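Local coordinates for protein exopolyphosphatase (Cytophaga hutchinsonii, PDB 3MDQ) that probably hydrolyses inorganic polyphosphate, releasing phosphate from the chain ends, and is built on the actin-like ATPase fold of the Ppx/GppA phosphatases, at residues 118-123 and 307-312; 8-13 and 297-302; 183-188 and 280-285. All blocks are in the same frame, centred on the assembly; numbering follows the deposited sequence.

Interactions 1 and 2, their centres about 11 Å apart, share helix 299-309: its first turn faces strand 5-11 in interaction 2, and its last turn reaches helix 111-125 in interaction 1. They touch where Ile-118 meets Leu-299. Along the chain their segments interleave in the order 8-13, 118-123, 297-302, 307-312; both tie the C-terminal helix to earlier sequence, interaction 2 in the buried centre and interaction 1 at the surface. Interaction 3 lies about 30 Å from interaction 1 and about 26 Å from interaction 2, centre to centre. Between residues 123 and 297, its helix 267-286 lies on the six-stranded sheet and helix 178-191 packs against that helix, well away from the sulfate.

Interaction 1. Residues 118-123 and 307-312; sequences IFRGVQ and MLDGVK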
loop_
_atom_site.group_PDB
_atom_site.type_symbol
_atom_site.label_atom_id
_atom_site.label_comp_id
_atom_site.label_asym_id
_atom_site.label_seq_id
_atom_site.Cartn_x
_atom_site.Cartn_y
_atom_site.Cartn_z
ATOM N N ILE A 118 5.501 -0.048 7.694
ATOM C CA ILE A 118 4.843 -1.123 6.945
ATOM C C ILE A 118 5.372 -2.484 7.420
ATOM O O ILE A 118 4.587 -3.415 7.684
ATOM C CB ILE A 118 5.038 -0.980 5.440
ATOM C CG1 ILE A 118 4.213 0.219 4.944
ATOM C CG2 ILE A 118 4.655 -2.288 4.715
ATOM C CD1 ILE A 118 4.648 0.756 3.579
ATOM N N PHE A 119 6.689 -2.612 7.508
ATOM C CA PHE A 119 7.261 -3.918 7.892
ATOM C C PHE A 119 6.865 -4.341 9.304
ATOM O O PHE A 119 6.669 -5.547 9.556
ATOM C CB PHE A 119 8.777 -3.971 7.715
ATOM C CG PHE A 119 9.333 -5.362 7.587
ATOM C CD1 PHE A 119 9.084 -6.133 6.457
ATOM C CD2 PHE A 119 10.094 -5.899 8.591
ATOM C CE1 PHE A 119 9.620 -7.399 6.313
ATOM C CE2 PHE A 119 10.668 -7.180 8.436
ATOM C CZ PHE A 119 10.425 -7.900 7.333
ATOM N N ARG A 120 6.699 -3.385 10.224
ATOM C CA ARG A 120 6.189 -3.757 11.552
ATOM C C ARG A 120 4.800 -4.381 11.443
ATOM O O ARG A 120 4.498 -5.322 12.179
ATOM C CB ARG A 120 6.152 -2.545 12.489
ATOM C CG ARG A 120 5.546 -2.826 13.836
ATOM C CD ARG A 120 6.448 -3.752 14.661
ATOM N NE ARG A 120 5.852 -4.157 15.938
ATOM C CZ ARG A 120 5.040 -5.190 16.114
ATOM N NH1 ARG A 120 4.638 -5.950 15.109
ATOM N NH2 ARG A 120 4.594 -5.442 17.341
ATOM N N GLY A 121 3.960 -3.878 10.547
ATOM C CA GLY A 121 2.653 -4.499 10.318
ATOM C C GLY A 121 2.767 -5.894 9.712
ATOM O O GLY A 121 2.103 -6.846 10.166
ATOM N N VAL A 122 3.649 -6.033 8.733
ATOM C CA VAL A 122 3.896 -7.341 8.101
ATOM C C VAL A 122 4.370 -8.362 9.124
ATOM O O VAL A 122 3.893 -9.524 9.123
ATOM C CB VAL A 122 4.889 -7.193 6.933
ATOM C CG1 VAL A 122 5.355 -8.576 6.386
ATOM C CG2 VAL A 122 4.270 -6.350 5.810
ATOM N N GLN A 123 5.270 -7.945 10.012
ATOM C CA GLN A 123 5.792 -8.825 11.070
ATOM C C GLN A 123 4.640 -9.340 11.949
ATOM O O GLN A 123 4.672 -10.490 12.420
ATOM C CB GLN A 123 6.820 -8.110 11.950
ATOM C CG GLN A 123 8.135 -7.938 11.293
ATOM C CD GLN A 123 9.094 -7.063 12.088
ATOM O OE1 GLN A 123 8.675 -6.084 12.706
ATOM N NE2 GLN A 123 10.404 -7.375 12.010
HETATM N N MSE A 307 2.965 1.945 18.014
HETATM C CA MSE A 307 2.396 2.644 19.191
HETATM C C MSE A 307 2.262 1.686 20.383
HETATM O O MSE A 307 2.613 2.046 21.495
HETATM C CB MSE A 307 1.041 3.277 18.853
HETATM C CG MSE A 307 1.190 4.477 17.947
HETATM SE SE MSE A 307 -0.553 5.051 17.222
HETATM C CE MSE A 307 -1.211 5.848 18.920
ATOM N N LEU A 308 1.724 0.502 20.155
ATOM C CA LEU A 308 1.553 -0.480 21.215
ATOM C C LEU A 308 2.908 -0.951 21.765
ATOM O O LEU A 308 3.019 -1.271 22.964
ATOM C CB LEU A 308 0.723 -1.687 20.740
ATOM C CG LEU A 308 -0.746 -1.393 20.343
ATOM C CD1 LEU A 308 -1.450 -2.628 19.811
ATOM C CD2 LEU A 308 -1.487 -0.770 21.546
ATOM N N ASP A 309 3.938 -0.997 20.920
ATOM C CA ASP A 309 5.305 -1.336 21.361
ATOM C C ASP A 309 5.856 -0.247 22.296
ATOM O O ASP A 309 6.852 -0.487 23.046
ATOM C CB ASP A 309 6.288 -1.471 20.178
ATOM C CG ASP A 309 6.088 -2.728 19.326
ATOM O OD1 ASP A 309 5.380 -3.698 19.697
ATOM O OD2 ASP A 309 6.679 -2.770 18.201
ATOM N N GLY A 310 5.269 0.952 22.260
ATOM C CA GLY A 310 5.818 2.123 22.959
ATOM C C GLY A 310 6.956 2.822 22.236
ATOM O O GLY A 310 7.933 3.297 22.880
ATOM N N VAL A 311 6.809 2.959 20.923
ATOM C CA VAL A 311 7.833 3.526 20.064
ATOM C C VAL A 311 7.238 4.707 19.291
ATOM O O VAL A 311 6.077 4.644 18.848
ATOM C CB VAL A 311 8.384 2.441 19.100
ATOM C CG1 VAL A 311 9.289 3.039 17.972
ATOM C CG2 VAL A 311 9.137 1.364 19.898
ATOM N N LYS A 312 8.014 5.780 19.120
ATOM C CA LYS A 312 7.554 6.970 18.417
ATOM C C LYS A 312 7.340 6.673 16.948
ATOM O O LYS A 312 8.169 6.045 16.303
ATOM C CB LYS A 312 8.588 8.114 18.499
ATOM C CG LYS A 312 8.234 9.321 17.613
#
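With CG anti to the backbone N and a bend at the next bond (chi2 69°), Arg-120 swings the inner edge of its guanidinium toward Asp-309, whose CG, anti to its carbonyl carbon, carries the carboxylate in from the opposite direction. The grip is side-on and bidentate: Arg-120 NE bonds Asp-309 OD2 at 2.8 Å, and Arg-120 NH2 bonds Asp-309 OD1 at 3.0 Å. The second bond is practically straight, with an N-H...O angle of 178°. Both oxygens are met on their syn side, and the two flat groups lie only 19° from a common plane. Two bonds to two separate oxygens fix the rotation of both groups in this salt bridge. Asp-309 stands in the last turn of its helix, just before the Schellman motif at Gly-310, where a negative side chain would probably be disfavoured by the helix dipole and the arginine is likely to offset this. At the far side of the guanidinium, Arg-120 NH1 bonds Gln-124. The pair thus joins, at the surface, helix 111-125 to the end of helix 299-309, with Tyr-305 and Thr-306 touching the arginine and strands 143-148 and 206-210 packed behind Ile-118.

Interaction 2. Residues 8-13 and 297-302; sequences VIDMGT and YSLKEG. With SO4 (sulfate ion), chain D.
Asp-10 and Leu-299 approach at a slant, the leucine methyl CD2 lying 3.7 Å from the carboxylate oxygen OD1 of Asp-10. No direct hydrogen bond spans the two segments; instead the carboxylate is turned toward the helix start with its CG opposite the backbone N (chi1 171°), and a water completes the link. That water donates to Asp-10 OD2 at 2.8 Å, accepts from Lys-300 N in the first helical turn at 2.9 Å, and also bonds Ser-298 OG. Val-8, two residues earlier and on the same side of the strand, sets its CG1 4.0 Å from Lys-300 CB. Lys-300 then turns off: with CG wedged between backbone N and carbonyl carbon (chi1 67°), its chain leaves the strand, and NZ forms a salt bridge with Glu-301 OE2 at 3.0 Å rather than with Asp-10. Glu-301 OE1 meanwhile accepts the N-H of Ser-298, the N-cap residue, at 2.9 Å, a bond that ties down the helix start. Beyond the strand, Thr-13 holds a sulfate, probably from the crystallisation liquor, through its backbone N and through OG1, 3.0 Å from sulfate O4. The backbone N-H groups of Gly-140, Gly-141 and Ser-142, in the turn between strands 133-138 and 143-148 of the other sheet, bond it too, consistent with the phosphate-binding loops of actin-like ATPases. Strand 5-11 runs between strands 15-24 and 76-81, with helix 52-71 behind Ile-9 and Met-11, while helix 299-309 covers the side of Val-8 and Asp-10, next to helix 111-125.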
loop_
_atom_site.group_PDB
_atom_site.type_symbol
_atom_site.label_atom_id
_atom_site.label_comp_id
_atom_site.label_asym_id
_atom_site.label_seq_id
_atom_site.Cartn_x
_atom_site.Cartn_y
_atom_site.Cartn_z
ATOM N N VAL A 8 -6.027 5.326 13.726
ATOM C CA VAL A 8 -4.957 5.566 12.777
ATOM C C VAL A 8 -5.589 5.872 11.431
ATOM O O VAL A 8 -6.462 5.138 10.975
ATOM C CB VAL A 8 -4.021 4.333 12.626
ATOM C CG1 VAL A 8 -2.929 4.620 11.605
ATOM C CG2 VAL A 8 -3.392 3.945 13.962
ATOM N N ILE A 9 -5.124 6.955 10.795
ATOM C CA ILE A 9 -5.517 7.329 9.433
ATOM C C ILE A 9 -4.251 7.249 8.555
ATOM O O ILE A 9 -3.219 7.832 8.881
ATOM C CB ILE A 9 -6.126 8.741 9.342
ATOM C CG1 ILE A 9 -7.410 8.818 10.156
ATOM C CG2 ILE A 9 -6.345 9.147 7.852
ATOM C CD1 ILE A 9 -7.934 10.242 10.429
ATOM N N ASP A 10 -4.368 6.522 7.453
ATOM C CA ASP A 10 -3.343 6.439 6.411
ATOM C C ASP A 10 -3.869 7.252 5.260
ATOM O O ASP A 10 -4.819 6.832 4.571
ATOM C CB ASP A 10 -3.133 4.946 6.032
ATOM C CG ASP A 10 -2.273 4.727 4.822
ATOM O OD1 ASP A 10 -1.718 5.672 4.211
ATOM O OD2 ASP A 10 -2.159 3.536 4.454
HETATM N N MSE A 11 -3.220 8.382 4.996
HETATM C CA MSE A 11 -3.603 9.244 3.847
HETATM C C MSE A 11 -2.830 8.831 2.617
HETATM O O MSE A 11 -1.889 9.495 2.227
HETATM C CB MSE A 11 -3.339 10.713 4.139
HETATM C CG MSE A 11 -4.201 11.229 5.232
HETATM SE SE MSE A 11 -3.749 13.068 5.756
HETATM C CE MSE A 11 -4.099 13.980 4.085
ATOM N N GLY A 12 -3.250 7.741 2.017
ATOM C CA GLY A 12 -2.569 7.198 0.838
ATOM C C GLY A 12 -2.867 7.988 -0.416
ATOM O O GLY A 12 -3.763 8.814 -0.466
ATOM N N THR A 13 -2.082 7.740 -1.451
ATOM C CA THR A 13 -2.197 8.485 -2.687
ATOM C C THR A 13 -3.547 8.236 -3.379
ATOM O O THR A 13 -4.165 9.152 -3.900
ATOM C CB THR A 13 -1.006 8.106 -3.621
ATOM O OG1 THR A 13 0.216 8.469 -2.972
ATOM C CG2 THR A 13 -1.117 8.747 -5.009
ATOM N N TYR A 297 -2.065 -6.858 6.592
ATOM C CA TYR A 297 -1.610 -5.669 7.359
ATOM C C TYR A 297 -0.616 -4.880 6.549
ATOM O O TYR A 297 0.219 -5.443 5.827
ATOM C CB TYR A 297 -0.927 -6.095 8.648
ATOM C CG TYR A 297 -1.814 -6.655 9.735
ATOM C CD1 TYR A 297 -3.167 -6.944 9.521
ATOM C CD2 TYR A 297 -1.286 -6.916 10.982
ATOM C CE1 TYR A 297 -3.946 -7.441 10.533
ATOM C CE2 TYR A 297 -2.064 -7.403 11.991
ATOM C CZ TYR A 297 -3.391 -7.676 11.753
ATOM O OH TYR A 297 -4.154 -8.185 12.791
ATOM N N SER A 298 -0.672 -3.562 6.673
ATOM C CA SER A 298 0.221 -2.676 5.970
ATOM C C SER A 298 0.489 -1.453 6.890
ATOM O O SER A 298 0.600 -1.606 8.096
ATOM C CB SER A 298 -0.328 -2.308 4.595
ATOM O OG SER A 298 -1.564 -1.648 4.658
ATOM N N LEU A 299 0.648 -0.266 6.320
ATOM C CA LEU A 299 1.072 0.878 7.111
ATOM C C LEU A 299 0.239 1.146 8.361
ATOM O O LEU A 299 0.800 1.364 9.429
ATOM C CB LEU A 299 1.116 2.162 6.252
ATOM C CG LEU A 299 1.475 3.454 6.973
ATOM C CD1 LEU A 299 2.881 3.394 7.530
ATOM C CD2 LEU A 299 1.331 4.623 5.965
ATOM N N LYS A 300 -1.085 1.152 8.235
ATOM C CA LYS A 300 -1.926 1.546 9.370
ATOM C C LYS A 300 -1.740 0.601 10.570
ATOM O O LYS A 300 -1.671 1.038 11.720
ATOM C CB LYS A 300 -3.398 1.662 8.957
ATOM C CG LYS A 300 -4.092 0.381 8.559
ATOM C CD LYS A 300 -5.399 0.593 7.746
ATOM C CE LYS A 300 -6.175 -0.762 7.449
ATOM N NZ LYS A 300 -5.321 -1.638 6.660
ATOM N N GLU A 301 -1.622 -0.691 10.278
ATOM C CA GLU A 301 -1.331 -1.659 11.319
ATOM C C GLU A 301 0.086 -1.512 11.870
ATOM O O GLU A 301 0.307 -1.665 13.055
ATOM C CB GLU A 301 -1.558 -3.093 10.876
ATOM C CG GLU A 301 -3.033 -3.450 10.680
ATOM C CD GLU A 301 -3.620 -3.080 9.348
ATOM O OE1 GLU A 301 -2.894 -2.716 8.384
ATOM O OE2 GLU A 301 -4.895 -3.164 9.245
ATOM N N GLY A 302 1.048 -1.203 11.011
ATOM C CA GLY A 302 2.372 -0.940 11.510
ATOM C C GLY A 302 2.457 0.234 12.439
ATOM O O GLY A 302 3.209 0.207 13.409
HETATM S S SO4 D . 0.556 5.184 -1.442
HETATM O O1 SO4 D . 1.649 5.198 -2.441
HETATM O O2 SO4 D . -0.773 4.967 -2.100
HETATM O O3 SO4 D . 0.819 4.096 -0.485
HETATM O O4 SO4 D . 0.783 6.460 -0.782
HETATM O O HOH W 1 -2.392 1.045 5.649
#

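Interaction 3. Residues 183-188 and 280-285; sequences MMHNYF and IEHVLK
His-185 and His-282 face each other through one hydrogen bond, ND1 of His-185 to ND1 of His-282 at 2.9 Å and nearly straight (176°). It is seen with one of two modelled conformers of His-185 and is therefore less certain than the packing around it. Either nitrogen could be the donor, but the bond needs one to carry the proton and the other to offer its lone pair, so both imidazoles are unlikely to be fully protonated together in this conformer. What puts the imidazole of His-282 there is its first torsion, chi1 -168°, which extends the ring toward the facing helix. In the same conformer the two histidine rings meet rim to rim in nearly parallel planes, neither lying over the other, the side chains running alongside each other in opposite senses; van der Waals contact continues where His-282 CB lies 3.7 Å from His-185 ND1.

Aromatic and CH-pi contacts come from Phe-188, one turn further along the same helix. Its CB sits 3.6 Å from the centroid of the His-282 ring, almost straight above it, and its ring turns an edge toward the same face, with centroids 5.5 Å apart and planes at 70°, a T-shaped pair. The three rings form an aromatic cluster between helix 178-191 and helix 267-286; the latter packs by Ile-280 and Val-283 on strand 133-138 of the six-stranded sheet. Replacing His-282 by an alanine would probably open a gap beneath Phe-188 CB and, in the conformer described, leave His-185 ND1 without its mate. Leu-166 of helix 163-169 also touches Phe-188.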
loop_
_atom_site.group_PDB
_atom_site.type_symbol
_atom_site.label_atom_id
_atom_site.label_comp_id
_atom_site.label_asym_id
_atom_site.label_seq_id
_atom_site.Cartn_x
_atom_site.Cartn_y
_atom_site.Cartn_z
HETATM N N MSE A 183 8.769 -0.925 -22.417
HETATM C CA MSE A 183 8.875 0.373 -21.753
HETATM C C MSE A 183 8.916 0.197 -20.237
HETATM O O MSE A 183 9.769 0.796 -19.540
HETATM C CB MSE A 183 7.682 1.239 -22.167
HETATM C CG MSE A 183 7.353 2.445 -21.282
HETATM SE SE MSE A 183 5.910 3.447 -22.086
HETATM C CE MSE A 183 4.508 2.375 -21.423
HETATM N N MSE A 184 7.997 -0.594 -19.683
HETATM C CA MSE A 184 7.905 -0.657 -18.216
HETATM C C MSE A 184 9.073 -1.398 -17.579
HETATM O O MSE A 184 9.678 -0.961 -16.584
HETATM C CB MSE A 184 6.556 -1.255 -17.729
HETATM C CG MSE A 184 5.312 -0.458 -18.128
HETATM SE SE MSE A 184 5.446 1.424 -17.762
HETATM C CE MSE A 184 5.958 1.361 -15.932
ATOM N N HIS A 185 9.461 -2.502 -18.192
ATOM C CA HIS A 185 10.574 -3.270 -17.650
ATOM C C HIS A 185 11.930 -2.597 -17.864
ATOM O O HIS A 185 12.881 -2.794 -17.082
ATOM C CB HIS A 185 10.560 -4.709 -18.176
ATOM C CG HIS A 185 9.435 -5.530 -17.613
ATOM N ND1 HIS A 185 9.443 -6.000 -16.315
ATOM C CD2 HIS A 185 8.254 -5.917 -18.146
ATOM C CE1 HIS A 185 8.315 -6.640 -16.080
ATOM N NE2 HIS A 185 7.584 -6.619 -17.176
ATOM N N ASN A 186 12.044 -1.810 -18.931
ATOM C CA ASN A 186 13.237 -0.980 -19.083
ATOM C C ASN A 186 13.311 0.067 -17.991
ATOM O O ASN A 186 14.365 0.322 -17.411
ATOM C CB ASN A 186 13.219 -0.314 -20.448
ATOM C CG ASN A 186 14.447 0.558 -20.682
ATOM O OD1 ASN A 186 15.560 0.040 -20.789
ATOM N ND2 ASN A 186 14.238 1.865 -20.823
ATOM N N TYR A 187 12.201 0.711 -17.712
ATOM C CA TYR A 187 12.163 1.696 -16.622
ATOM C C TYR A 187 12.478 1.046 -15.292
ATOM O O TYR A 187 13.281 1.573 -14.503
ATOM C CB TYR A 187 10.830 2.385 -16.550
ATOM C CG TYR A 187 10.693 3.400 -15.450
ATOM C CD1 TYR A 187 11.477 4.531 -15.424
ATOM C CD2 TYR A 187 9.769 3.248 -14.441
ATOM C CE1 TYR A 187 11.343 5.494 -14.440
ATOM C CE2 TYR A 187 9.631 4.211 -13.462
ATOM C CZ TYR A 187 10.409 5.314 -13.458
ATOM O OH TYR A 187 10.285 6.280 -12.487
ATOM N N PHE A 188 11.859 -0.091 -15.022
ATOM C CA PHE A 188 12.157 -0.789 -13.756
ATOM C C PHE A 188 13.641 -1.199 -13.630
ATOM O O PHE A 188 14.224 -1.071 -12.535
ATOM C CB PHE A 188 11.246 -2.006 -13.545
ATOM C CG PHE A 188 9.753 -1.690 -13.461
ATOM C CD1 PHE A 188 9.282 -0.497 -12.892
ATOM C CD2 PHE A 188 8.835 -2.618 -13.926
ATOM C CE1 PHE A 188 7.926 -0.259 -12.838
ATOM C CE2 PHE A 188 7.475 -2.384 -13.838
ATOM C CZ PHE A 188 7.032 -1.216 -13.313
ATOM N N ILE A 280 5.371 -6.421 -10.067
ATOM C CA ILE A 280 5.462 -7.647 -9.258
ATOM C C ILE A 280 6.204 -8.746 -10.041
ATOM O O ILE A 280 7.107 -9.408 -9.489
ATOM C CB ILE A 280 4.065 -8.161 -8.814
ATOM C CG1 ILE A 280 3.354 -7.132 -7.947
ATOM C CG2 ILE A 280 4.227 -9.482 -8.000
ATOM C CD1 ILE A 280 1.820 -7.441 -7.732
ATOM N N GLU A 281 5.850 -8.916 -11.311
ATOM C CA GLU A 281 6.523 -9.891 -12.156
ATOM C C GLU A 281 8.021 -9.560 -12.188
ATOM O O GLU A 281 8.854 -10.450 -11.984
ATOM C CB GLU A 281 5.897 -9.933 -13.553
ATOM C CG GLU A 281 6.619 -10.815 -14.550
ATOM C CD GLU A 281 6.399 -12.281 -14.369
ATOM O OE1 GLU A 281 5.689 -12.697 -13.445
ATOM O OE2 GLU A 281 6.960 -13.041 -15.186
ATOM N N HIS A 282 8.355 -8.283 -12.397
ATOM C CA HIS A 282 9.746 -7.866 -12.463
ATOM C C HIS A 282 10.491 -8.281 -11.212
ATOM O O HIS A 282 11.594 -8.836 -11.278
ATOM C CB HIS A 282 9.803 -6.354 -12.630
ATOM C CG HIS A 282 11.155 -5.844 -12.985
ATOM N ND1 HIS A 282 11.523 -5.606 -14.284
ATOM C CD2 HIS A 282 12.217 -5.516 -12.218
ATOM C CE1 HIS A 282 12.780 -5.188 -14.310
ATOM N NE2 HIS A 282 13.233 -5.139 -13.075
ATOM N N VAL A 283 9.884 -8.023 -10.055
ATOM C CA VAL A 283 10.509 -8.374 -8.759
ATOM C C VAL A 283 10.621 -9.892 -8.562
ATOM O O VAL A 283 11.641 -10.399 -8.103
ATOM C CB VAL A 283 9.761 -7.692 -7.587
ATOM C CG1 VAL A 283 10.346 -8.157 -6.214
ATOM C CG2 VAL A 283 9.856 -6.172 -7.732
ATOM N N LEU A 284 9.594 -10.623 -8.965
ATOM C CA LEU A 284 9.625 -12.092 -8.921
ATOM C C LEU A 284 10.780 -12.699 -9.653
ATOM O O LEU A 284 11.354 -13.711 -9.186
ATOM C CB LEU A 284 8.358 -12.699 -9.525
ATOM C CG LEU A 284 7.235 -12.908 -8.573
ATOM C CD1 LEU A 284 6.038 -13.392 -9.395
ATOM C CD2 LEU A 284 7.619 -13.963 -7.476
ATOM N N LYS A 285 11.178 -12.107 -10.781
ATOM C CA LYS A 285 12.314 -12.593 -11.535
ATOM C C LYS A 285 13.627 -12.362 -10.791
ATOM O O LYS A 285 14.588 -13.084 -11.029
ATOM C CB LYS A 285 12.345 -11.947 -12.926
ATOM C CG LYS A 285 11.189 -12.414 -13.811
#